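Local atomic coordinates of O-methyltransferase (Bacillus halodurans, PDB entry 2GPY), a protein that probably transfers a methyl group from S-adenosylmethionine to a hydroxyl oxygen of a substrate that remains unidentified. Residues 137-142 with 188-193; 145-150 with 195-200; 67-72 with 105-110. All blocks are in the same frame, centred on the assembly; numbering follows the deposited sequence. Where two conformers were deposited one is given.

Interaction 1. Residues 137-142 with 188-193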
loop_
_atom_site.group_PDB
_atom_site.type_symbol
_atom_site.label_atom_id
_atom_site.label_comp_id
_atom_site.label_asym_id
_atom_site.label_seq_id
_atom_site.Cartn_x
_atom_site.Cartn_y
_atom_site.Cartn_z
ATOM N N GLY B 137 12.041 7.936 -20.364
ATOM C CA GLY B 137 13.070 7.113 -21.002
ATOM C C GLY B 137 13.928 6.441 -19.952
ATOM O O GLY B 137 14.006 6.929 -18.802
ATOM N N GLN B 138 14.530 5.309 -20.320
ATOM C CA GLN B 138 15.509 4.626 -19.477
ATOM C C GLN B 138 14.936 3.975 -18.207
ATOM O O GLN B 138 15.675 3.665 -17.274
ATOM C CB GLN B 138 16.654 5.574 -19.114
ATOM C CG GLN B 138 17.503 5.995 -20.342
ATOM C CD GLN B 138 18.287 7.250 -20.072
ATOM O OE1 GLN B 138 17.733 8.280 -19.664
ATOM N NE2 GLN B 138 19.593 7.182 -20.304
ATOM N N TYR B 139 13.628 3.747 -18.203
ATOM C CA TYR B 139 12.916 3.193 -17.049
ATOM C C TYR B 139 13.599 1.922 -16.483
ATOM O O TYR B 139 13.857 1.820 -15.291
ATOM C CB TYR B 139 11.471 2.886 -17.466
ATOM C CG TYR B 139 10.654 2.081 -16.483
ATOM C CD1 TYR B 139 10.393 2.557 -15.201
ATOM C CD2 TYR B 139 10.109 0.856 -16.854
ATOM C CE1 TYR B 139 9.613 1.802 -14.290
ATOM C CE2 TYR B 139 9.324 0.117 -15.977
ATOM C CZ TYR B 139 9.096 0.579 -14.696
ATOM O OH TYR B 139 8.311 -0.182 -13.842
ATOM N N ARG B 140 13.904 0.971 -17.351
ATOM C CA ARG B 140 14.521 -0.290 -16.913
ATOM C C ARG B 140 15.926 -0.086 -16.347
ATOM O O ARG B 140 16.295 -0.725 -15.357
ATOM C CB ARG B 140 14.667 -1.235 -18.084
ATOM C CG ARG B 140 13.445 -1.960 -18.488
ATOM C CD ARG B 140 13.855 -3.411 -18.674
ATOM N NE ARG B 140 13.326 -4.014 -19.889
ATOM C CZ ARG B 140 13.346 -5.317 -20.144
ATOM N NH1 ARG B 140 13.853 -6.168 -19.259
ATOM N NH2 ARG B 140 12.846 -5.769 -21.283
ATOM N N ARG B 141 16.715 0.769 -17.000
ATOM C CA ARG B 141 18.066 1.068 -16.526
ATOM C C ARG B 141 17.998 1.761 -15.173
ATOM O O ARG B 141 18.796 1.451 -14.290
ATOM C CB ARG B 141 18.858 1.924 -17.532
ATOM C CG ARG B 141 19.184 1.193 -18.825
ATOM C CD ARG B 141 20.177 1.998 -19.624
ATOM N NE ARG B 141 21.539 1.520 -19.396
ATOM C CZ ARG B 141 22.636 2.162 -19.792
ATOM N NH1 ARG B 141 22.543 3.338 -20.416
ATOM N NH2 ARG B 141 23.831 1.635 -19.554
ATOM N N PHE B 142 17.020 2.662 -14.994
ATOM C CA PHE B 142 16.836 3.320 -13.702
ATOM C C PHE B 142 16.475 2.327 -12.605
ATOM O O PHE B 142 16.974 2.421 -11.466
ATOM C CB PHE B 142 15.728 4.381 -13.750
ATOM C CG PHE B 142 16.058 5.574 -14.591
ATOM C CD1 PHE B 142 17.382 5.959 -14.798
ATOM C CD2 PHE B 142 15.035 6.326 -15.161
ATOM C CE1 PHE B 142 17.683 7.081 -15.572
ATOM C CE2 PHE B 142 15.335 7.450 -15.962
ATOM C CZ PHE B 142 16.649 7.820 -16.152
ATOM N N ASN B 188 4.976 -5.149 -19.145
ATOM C CA ASN B 188 5.335 -5.221 -17.729
ATOM C C ASN B 188 5.906 -6.560 -17.271
ATOM O O ASN B 188 6.272 -6.713 -16.102
ATOM C CB ASN B 188 4.133 -4.845 -16.864
ATOM C CG ASN B 188 3.770 -3.387 -16.984
ATOM O OD1 ASN B 188 4.628 -2.547 -17.264
ATOM N ND2 ASN B 188 2.497 -3.070 -16.777
ATOM N N GLN B 189 6.012 -7.534 -18.174
ATOM C CA GLN B 189 6.459 -8.852 -17.727
ATOM C C GLN B 189 7.782 -8.815 -16.955
ATOM O O GLN B 189 7.885 -9.481 -15.923
ATOM C CB GLN B 189 6.461 -9.905 -18.841
ATOM C CG GLN B 189 5.122 -10.673 -18.947
ATOM C CD GLN B 189 4.500 -11.034 -17.577
ATOM O OE1 GLN B 189 3.470 -10.481 -17.188
ATOM N NE2 GLN B 189 5.137 -11.950 -16.851
ATOM N N TRP B 190 8.753 -7.967 -17.403
ATOM C CA TRP B 190 10.083 -8.046 -16.770
ATOM C C TRP B 190 9.965 -7.570 -15.342
ATOM O O TRP B 190 10.610 -8.100 -14.446
ATOM C CB TRP B 190 11.154 -7.236 -17.535
ATOM C CG TRP B 190 11.030 -5.754 -17.376
ATOM C CD1 TRP B 190 10.457 -4.880 -18.254
ATOM C CD2 TRP B 190 11.472 -4.961 -16.250
ATOM N NE1 TRP B 190 10.510 -3.589 -17.742
ATOM C CE2 TRP B 190 11.127 -3.616 -16.519
ATOM C CE3 TRP B 190 12.126 -5.258 -15.045
ATOM C CZ2 TRP B 190 11.411 -2.576 -15.625
ATOM C CZ3 TRP B 190 12.406 -4.214 -14.158
ATOM C CH2 TRP B 190 12.046 -2.894 -14.457
ATOM N N LEU B 191 9.109 -6.577 -15.130
ATOM C CA LEU B 191 8.930 -6.030 -13.808
ATOM C C LEU B 191 8.250 -7.068 -12.923
ATOM O O LEU B 191 8.670 -7.307 -11.790
ATOM C CB LEU B 191 8.078 -4.757 -13.874
ATOM C CG LEU B 191 7.814 -4.147 -12.504
ATOM C CD1 LEU B 191 9.138 -3.814 -11.780
ATOM C CD2 LEU B 191 6.942 -2.901 -12.672
ATOM N N LEU B 192 7.206 -7.698 -13.462
ATOM C CA LEU B 192 6.379 -8.600 -12.663
ATOM C C LEU B 192 7.093 -9.884 -12.217
ATOM O O LEU B 192 6.684 -10.495 -11.215
ATOM C CB LEU B 192 5.071 -8.900 -13.397
ATOM C CG LEU B 192 4.219 -7.636 -13.587
ATOM C CD1 LEU B 192 3.099 -7.828 -14.609
ATOM C CD2 LEU B 192 3.681 -7.120 -12.264
ATOM N N GLU B 193 8.149 -10.286 -12.933
ATOM C CA GLU B 193 8.875 -11.530 -12.618
ATOM C C GLU B 193 10.327 -11.339 -12.138
ATOM O O GLU B 193 11.082 -12.309 -11.969
ATOM C CB GLU B 193 8.788 -12.538 -13.774
ATOM C CG GLU B 193 9.341 -12.091 -15.115
ATOM C CD GLU B 193 9.217 -13.190 -16.176
ATOM O OE1 GLU B 193 8.290 -14.039 -16.079
ATOM O OE2 GLU B 193 10.052 -13.222 -17.112
#

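Interaction 2. Residues 145-150 with 195-200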
loop_
_atom_site.group_PDB
_atom_site.type_symbol
_atom_site.label_atom_id
_atom_site.label_comp_id
_atom_site.label_asym_id
_atom_site.label_seq_id
_atom_site.Cartn_x
_atom_site.Cartn_y
_atom_site.Cartn_z
HETATM N N MSE B 145 19.624 0.203 -11.693
HETATM C CA MSE B 145 20.661 1.038 -11.088
HETATM C C MSE B 145 20.342 1.478 -9.663
HETATM O O MSE B 145 21.237 1.526 -8.816
HETATM C CB MSE B 145 20.913 2.287 -11.939
HETATM C CG MSE B 145 21.860 3.266 -11.280
HETATM SE SE MSE B 145 22.734 4.481 -12.520
HETATM C CE MSE B 145 23.662 3.152 -13.631
ATOM N N TYR B 146 19.076 1.829 -9.421
ATOM C CA TYR B 146 18.654 2.429 -8.158
ATOM C C TYR B 146 17.922 1.496 -7.203
ATOM O O TYR B 146 17.765 1.807 -6.035
ATOM C CB TYR B 146 17.830 3.702 -8.428
ATOM C CG TYR B 146 18.746 4.801 -8.915
ATOM C CD1 TYR B 146 19.571 5.458 -8.025
ATOM C CD2 TYR B 146 18.849 5.114 -10.274
ATOM C CE1 TYR B 146 20.467 6.449 -8.460
ATOM C CE2 TYR B 146 19.741 6.105 -10.723
ATOM C CZ TYR B 146 20.553 6.756 -9.798
ATOM O OH TYR B 146 21.435 7.745 -10.189
ATOM N N SER B 147 17.516 0.332 -7.685
ATOM C CA SER B 147 16.837 -0.597 -6.804
ATOM C C SER B 147 17.757 -1.118 -5.664
ATOM O O SER B 147 17.273 -1.345 -4.558
ATOM C CB SER B 147 16.162 -1.712 -7.600
ATOM O OG SER B 147 17.092 -2.574 -8.193
ATOM N N PRO B 148 19.085 -1.243 -5.899
ATOM C CA PRO B 148 19.929 -1.678 -4.780
ATOM C C PRO B 148 20.077 -0.612 -3.694
ATOM O O PRO B 148 20.585 -0.895 -2.610
ATOM C CB PRO B 148 21.293 -1.947 -5.445
ATOM C CG PRO B 148 21.010 -1.993 -6.902
ATOM C CD PRO B 148 19.903 -1.039 -7.110
HETATM N N MSE B 149 19.611 0.596 -3.981
HETATM C CA MSE B 149 19.663 1.679 -3.022
HETATM C C MSE B 149 18.366 1.822 -2.184
HETATM O O MSE B 149 18.240 2.711 -1.337
HETATM C CB MSE B 149 20.051 2.941 -3.765
HETATM C CG MSE B 149 21.345 2.699 -4.603
HETATM SE SE MSE B 149 21.955 4.421 -4.979
HETATM C CE MSE B 149 22.982 4.024 -6.666
ATOM N N VAL B 150 17.433 0.909 -2.415
ATOM C CA VAL B 150 16.220 0.803 -1.603
ATOM C C VAL B 150 16.419 -0.287 -0.510
ATOM O O VAL B 150 16.940 -1.370 -0.789
ATOM C CB VAL B 150 15.031 0.407 -2.498
ATOM C CG1 VAL B 150 13.741 0.143 -1.667
ATOM C CG2 VAL B 150 14.789 1.499 -3.609
ATOM N N PRO B 195 13.046 -11.114 -9.602
ATOM C CA PRO B 195 13.000 -11.915 -8.374
ATOM C C PRO B 195 13.049 -11.220 -6.996
ATOM O O PRO B 195 12.435 -11.730 -6.051
ATOM C CB PRO B 195 14.179 -12.882 -8.537
ATOM C CG PRO B 195 15.078 -12.229 -9.495
ATOM C CD PRO B 195 14.203 -11.478 -10.438
ATOM N N GLN B 196 13.764 -10.121 -6.844
ATOM C CA GLN B 196 13.949 -9.568 -5.493
ATOM C C GLN B 196 12.752 -8.705 -5.045
ATOM O O GLN B 196 12.797 -8.065 -3.988
ATOM C CB GLN B 196 15.251 -8.757 -5.415
ATOM C CG GLN B 196 15.943 -8.783 -4.044
ATOM C CD GLN B 196 17.356 -8.173 -4.047
ATOM O OE1 GLN B 196 17.772 -7.485 -4.994
ATOM N NE2 GLN B 196 18.087 -8.410 -2.967
ATOM N N TYR B 197 11.694 -8.704 -5.848
ATOM C CA TYR B 197 10.551 -7.833 -5.595
ATOM C C TYR B 197 9.263 -8.585 -5.683
ATOM O O TYR B 197 9.137 -9.563 -6.422
ATOM C CB TYR B 197 10.532 -6.657 -6.567
ATOM C CG TYR B 197 11.697 -5.761 -6.308
ATOM C CD1 TYR B 197 12.940 -6.002 -6.907
ATOM C CD2 TYR B 197 11.589 -4.719 -5.399
ATOM C CE1 TYR B 197 14.036 -5.179 -6.619
ATOM C CE2 TYR B 197 12.667 -3.898 -5.121
ATOM C CZ TYR B 197 13.879 -4.141 -5.716
ATOM O OH TYR B 197 14.944 -3.303 -5.407
ATOM N N ASP B 198 8.326 -8.117 -4.869
ATOM C CA ASP B 198 6.989 -8.598 -4.818
ATOM C C ASP B 198 6.198 -7.464 -5.469
ATOM O O ASP B 198 6.000 -6.430 -4.854
ATOM C CB ASP B 198 6.636 -8.671 -3.348
ATOM C CG ASP B 198 5.532 -9.564 -3.088
ATOM O OD1 ASP B 198 4.545 -9.512 -3.869
ATOM O OD2 ASP B 198 5.655 -10.311 -2.098
ATOM N N THR B 199 5.766 -7.638 -6.707
ATOM C CA THR B 199 5.182 -6.506 -7.455
ATOM C C THR B 199 3.712 -6.741 -7.796
ATOM O O THR B 199 3.343 -7.815 -8.283
ATOM C CB THR B 199 5.983 -6.219 -8.752
ATOM O OG1 THR B 199 7.332 -5.866 -8.418
ATOM C CG2 THR B 199 5.343 -5.061 -9.564
ATOM N N ARG B 200 2.877 -5.746 -7.519
ATOM C CA ARG B 200 1.490 -5.747 -7.984
ATOM C C ARG B 200 1.203 -4.429 -8.675
ATOM O O ARG B 200 1.848 -3.409 -8.381
ATOM C CB ARG B 200 0.505 -5.959 -6.832
ATOM C CG ARG B 200 0.800 -7.212 -6.018
ATOM C CD ARG B 200 -0.455 -7.940 -5.616
ATOM N NE ARG B 200 -0.904 -8.835 -6.674
ATOM C CZ ARG B 200 -2.026 -8.686 -7.364
ATOM N NH1 ARG B 200 -2.841 -7.672 -7.108
ATOM N NH2 ARG B 200 -2.332 -9.564 -8.309
#

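Interaction 3. Residues 67-72 with 105-110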
loop_
_atom_site.group_PDB
_atom_site.type_symbol
_atom_site.label_atom_id
_atom_site.label_comp_id
_atom_site.label_asym_id
_atom_site.label_seq_id
_atom_site.Cartn_x
_atom_site.Cartn_y
_atom_site.Cartn_z
ATOM N N TYR B 67 6.554 18.989 -9.006
ATOM C CA TYR B 67 5.208 18.745 -8.470
ATOM C C TYR B 67 5.113 17.525 -7.537
ATOM O O TYR B 67 4.621 17.650 -6.395
ATOM C CB TYR B 67 4.234 18.622 -9.626
ATOM C CG TYR B 67 2.801 18.397 -9.206
ATOM C CD1 TYR B 67 2.004 19.456 -8.807
ATOM C CD2 TYR B 67 2.254 17.122 -9.245
ATOM C CE1 TYR B 67 0.665 19.235 -8.425
ATOM C CE2 TYR B 67 0.931 16.895 -8.896
ATOM C CZ TYR B 67 0.147 17.946 -8.493
ATOM O OH TYR B 67 -1.167 17.672 -8.191
ATOM N N SER B 68 5.610 16.369 -7.989
ATOM C CA SER B 68 5.533 15.152 -7.152
ATOM C C SER B 68 6.399 15.255 -5.891
ATOM O O SER B 68 5.960 14.847 -4.819
ATOM C CB SER B 68 5.832 13.873 -7.945
ATOM O OG SER B 68 4.788 13.613 -8.871
ATOM N N ALA B 69 7.600 15.828 -6.013
ATOM C CA ALA B 69 8.499 15.994 -4.868
ATOM C C ALA B 69 7.794 16.858 -3.825
ATOM O O ALA B 69 7.777 16.538 -2.637
ATOM C CB ALA B 69 9.823 16.656 -5.270
ATOM N N ILE B 70 7.239 17.983 -4.279
ATOM C CA ILE B 70 6.513 18.904 -3.404
ATOM C C ILE B 70 5.319 18.265 -2.714
ATOM O O ILE B 70 5.186 18.376 -1.491
ATOM C CB ILE B 70 6.118 20.211 -4.143
ATOM C CG1 ILE B 70 7.388 21.062 -4.335
ATOM C CG2 ILE B 70 5.059 20.986 -3.367
ATOM C CD1 ILE B 70 7.239 22.206 -5.356
ATOM N N ARG B 71 4.452 17.608 -3.484
ATOM C CA ARG B 71 3.261 17.021 -2.903
ATOM C C ARG B 71 3.574 15.879 -1.941
ATOM O O ARG B 71 2.905 15.733 -0.899
ATOM C CB ARG B 71 2.320 16.597 -4.018
ATOM C CG ARG B 71 1.759 17.868 -4.647
ATOM C CD ARG B 71 0.363 17.743 -5.085
ATOM N NE ARG B 71 -0.549 17.425 -3.991
ATOM C CZ ARG B 71 -1.734 16.878 -4.191
ATOM N NH1 ARG B 71 -2.117 16.631 -5.426
ATOM N NH2 ARG B 71 -2.540 16.570 -3.159
HETATM N N MSE B 72 4.614 15.095 -2.246
HETATM C CA MSE B 72 5.073 14.081 -1.277
HETATM C C MSE B 72 5.635 14.692 0.011
HETATM O O MSE B 72 5.313 14.207 1.133
HETATM C CB MSE B 72 6.135 13.138 -1.892
HETATM C CG MSE B 72 5.546 12.290 -3.004
HETATM SE SE MSE B 72 6.840 10.939 -3.693
HETATM C CE MSE B 72 8.174 12.140 -4.532
ATOM N N SER B 105 14.709 22.477 2.876
ATOM C CA SER B 105 15.390 21.695 3.906
ATOM C C SER B 105 14.978 20.228 3.845
ATOM O O SER B 105 15.594 19.375 4.481
ATOM C CB SER B 105 15.186 22.293 5.316
ATOM O OG SER B 105 13.833 22.147 5.729
ATOM N N ARG B 106 13.944 19.930 3.065
ATOM C CA ARG B 106 13.421 18.584 2.997
ATOM C C ARG B 106 13.396 18.004 1.582
ATOM O O ARG B 106 13.158 16.812 1.403
ATOM C CB ARG B 106 12.024 18.562 3.594
ATOM C CG ARG B 106 12.055 18.812 5.104
ATOM C CD ARG B 106 10.882 18.159 5.756
ATOM N NE ARG B 106 9.626 18.792 5.360
ATOM C CZ ARG B 106 8.619 18.200 4.724
ATOM N NH1 ARG B 106 7.547 18.939 4.481
ATOM N NH2 ARG B 106 8.673 16.896 4.305
ATOM N N ILE B 107 13.652 18.838 0.585
ATOM C CA ILE B 107 13.715 18.347 -0.799
ATOM C C ILE B 107 15.064 18.732 -1.369
ATOM O O ILE B 107 15.378 19.943 -1.493
ATOM C CB ILE B 107 12.601 18.928 -1.677
ATOM C CG1 ILE B 107 11.213 18.566 -1.117
ATOM C CG2 ILE B 107 12.801 18.503 -3.167
ATOM C CD1 ILE B 107 10.049 19.200 -1.914
ATOM N N GLU B 108 15.875 17.723 -1.666
ATOM C CA GLU B 108 17.207 17.969 -2.238
ATOM C C GLU B 108 17.135 17.709 -3.746
ATOM O O GLU B 108 16.852 16.600 -4.163
ATOM C CB GLU B 108 18.266 17.054 -1.604
ATOM C CG GLU B 108 19.677 17.295 -2.181
ATOM C CD GLU B 108 20.747 16.348 -1.636
ATOM O OE1 GLU B 108 20.455 15.502 -0.758
ATOM O OE2 GLU B 108 21.905 16.462 -2.096
ATOM N N LEU B 109 17.380 18.729 -4.556
ATOM C CA LEU B 109 17.255 18.552 -5.994
ATOM C C LEU B 109 18.633 18.425 -6.615
ATOM O O LEU B 109 19.511 19.261 -6.395
ATOM C CB LEU B 109 16.522 19.732 -6.654
ATOM C CG LEU B 109 15.091 20.000 -6.208
ATOM C CD1 LEU B 109 14.545 21.162 -7.067
ATOM C CD2 LEU B 109 14.231 18.720 -6.366
ATOM N N LEU B 110 18.799 17.385 -7.409
ATOM C CA LEU B 110 20.050 17.151 -8.077
ATOM C C LEU B 110 19.836 17.371 -9.570
ATOM O O LEU B 110 18.849 16.932 -10.154
ATOM C CB LEU B 110 20.567 15.741 -7.792
ATOM C CG LEU B 110 20.922 15.401 -6.332
ATOM C CD1 LEU B 110 21.467 13.986 -6.245
ATOM C CD2 LEU B 110 21.929 16.386 -5.771
#

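Interaction 1. Residues 137-142 with 188-193
Arg140 and Trp190 meet as two flat groups laid on one another: the guanidinium covers one face of the indole with its plane tilted only 3° from it, the centres 3.9 Å apart. On the opposite face of the same ring rests CB of Leu191, the next residue along, while CD2 of Tyr139 lies in plane at an edge. This is helix-to-helix packing on one side of the Rossmann-like sheet of a class I methyltransferase, joining the start of helix 139-146 to the short helix 189-193.

The stack is more than the charged end. Because the arginine chain bends at chi2 and chi3, its methylenes also lie along the ring, and CD of Arg140 sits 3.5 Å from the centroid of the five-membered ring of Trp190 in a CH-pi contact. CZ stands over that same ring in a cation-pi interaction, and NH1 of Arg140 passes on to within 3.4 Å of CB of Trp190. The two side chains run in opposite directions, which lets one cover the other along its length. CG of Trp190 stands between its backbone N and carbonyl carbon, chi1 74°, which turns the indole toward helix 139-146.

Tyr139 comes in differently, its ring plane turned 59° from that of the indole, with CE2 of Tyr139 3.4 Å from CZ2 of Trp190. Ser158 hydrogen-bonds the phenol oxygen and fixes its position, and Phe143 meets the indole edge-to-face. A zinc ion lies about 5 Å from the side chain of Trp190; Asp144 and His194, which bind a zinc ion, follow closely after these two segments. The tyrosine hydroxyl meets aliphatic carbon as well, OH of Tyr139 lying 3.3 Å from CD2 of Leu191.

Interaction 2. Residues 145-150 with 195-200
Tyr197 reaches Ser147 with its hydroxyl end: OH of Tyr197 lies 3.0 Å from CB of Ser147, a tight approach for a methylene carbon and an oxygen. The carbon sits obliquely to the ring, 3.8 Å from CZ of Tyr197. The serine carbonyl is nearby too, with O of Ser147 3.2 Å from OH of Tyr197, but the angle is too poor for a hydrogen bond. The contact across the segments is therefore one of shape, a phenol oxygen set against the serine methylene, with the carbonyl beside it.

What holds the serine in place lies one step out. Its OG is set between the backbone N and the carbonyl carbon, chi1 69°, and makes a weak hydrogen bond to the carbonyl of Phe143. Its own carbonyl accepts from N of Val150 at 3.1 Å, closing the short 3-10 turn after helix 139-146, and also from NZ of Lys213, which holds the carbonyl of Val150 as well; the lysine charge would be expected to polarise both.

In the Rossmann-like fold of this family, that turn leads from the helix back into the sheet, and Tyr197 opens strand 197-202, one of the two outermost strands within the chain. CG of Tyr197 stands anti to the carbonyl carbon, chi1 -67°, with its ring running from the strand to the turn. Phe143 meets the tyrosine edge-to-face, and Ile156 of the sheet touches both Tyr197 and Ser147.

Farther out, the strand is positioned by backbone bonds to its antiparallel neighbour, Asp198 with Ile212 and Arg200 with Ile210, and OG1 of Thr199 is hydrogen-bonded to OG of Ser211. On the dimer side, the carboxylate of Asp198 forms a salt bridge with Lys51 of the second subunit.

Interaction 3. Residues 67-72 with 105-110
Ile107 does nearly all the work for its strand, dividing its branches between Ala69 and Ile70 on the helix. CD1 of Ile107 presses on the backbone itself, 3.6 Å from O of Ala69 and 3.8 Å from CA of Ile70. Its other branch meets the small side chain, CG2 of Ile107 lying 4.1 Å from CB of Ala69. The torsion explains the division: with CG1 anti to the carbonyl carbon, chi1 -59°, the longer branch points at the helix backbone between Ala69 and Ile70, while CG2 faces the alanine methyl. Having only a methyl, Ala69 lets the strand come close, so that CA of Ala69 and CA of Ile107 are 7.0 Å apart.

Ile70 contributes less. Its CB points away from the strand, yet CG1 of Ile70 still lies 4.1 Å from CD1 of Ile107, the two side chains crossing at about a right angle. The side chains meet by apolar contact and all three residues are buried; the one polar atom touched is the carbonyl O of Ala69.

Away from this centre the contact thins out. Leu109 and Arg106 only skirt the helix segment, and the strand runs back to an exposed Ser105 at the solvent end. Arg106 is nonetheless fixed, its NH1 and NH2 hydrogen-bonding the carbonyls of Ala73 and Ala79. Elsewhere on the helix, polar groups take over: NH1 of Arg71 donates over 3.1 Å to OH of Tyr67, which is also hydrogen-bonded to Glu27, and NH2 pairs with Glu44 in a salt bridge.

The contact belongs to the alpha/beta layering of a Rossmann-like methyltransferase. Strand 107-111 is outermost in the chain's sheet, hydrogen-bonded to strand 80-85; helix 67-75 packs on that sheet, with Ala69 and Met72 touching strand 57-61, Ile70 and Arg71 meeting helix 21-32, and Arg71 also reaching helix 40-53.

Overall arrangement
Followed from the N terminus, the chain first closes interaction 3, where segment 105-110, leading into an edge strand, returns to 67-72 after 32 intervening residues. Only later do interactions 1 and 2 open, both from helix 139-146, and their segments alternate along the chain: 137-142, 145-150, 188-193, 195-200. The two loops thus cross rather than nest, and they touch where Leu192 packs on Thr199. Together they tie that helix to helix 189-193 and to strand 197-202, the sheet's other outermost strand, with 188-193 and 195-200 also touching the second subunit. Interaction 3 stands apart across the chain's centre, its own centre about 22 Å from that of interaction 2, though both reach the same sheet.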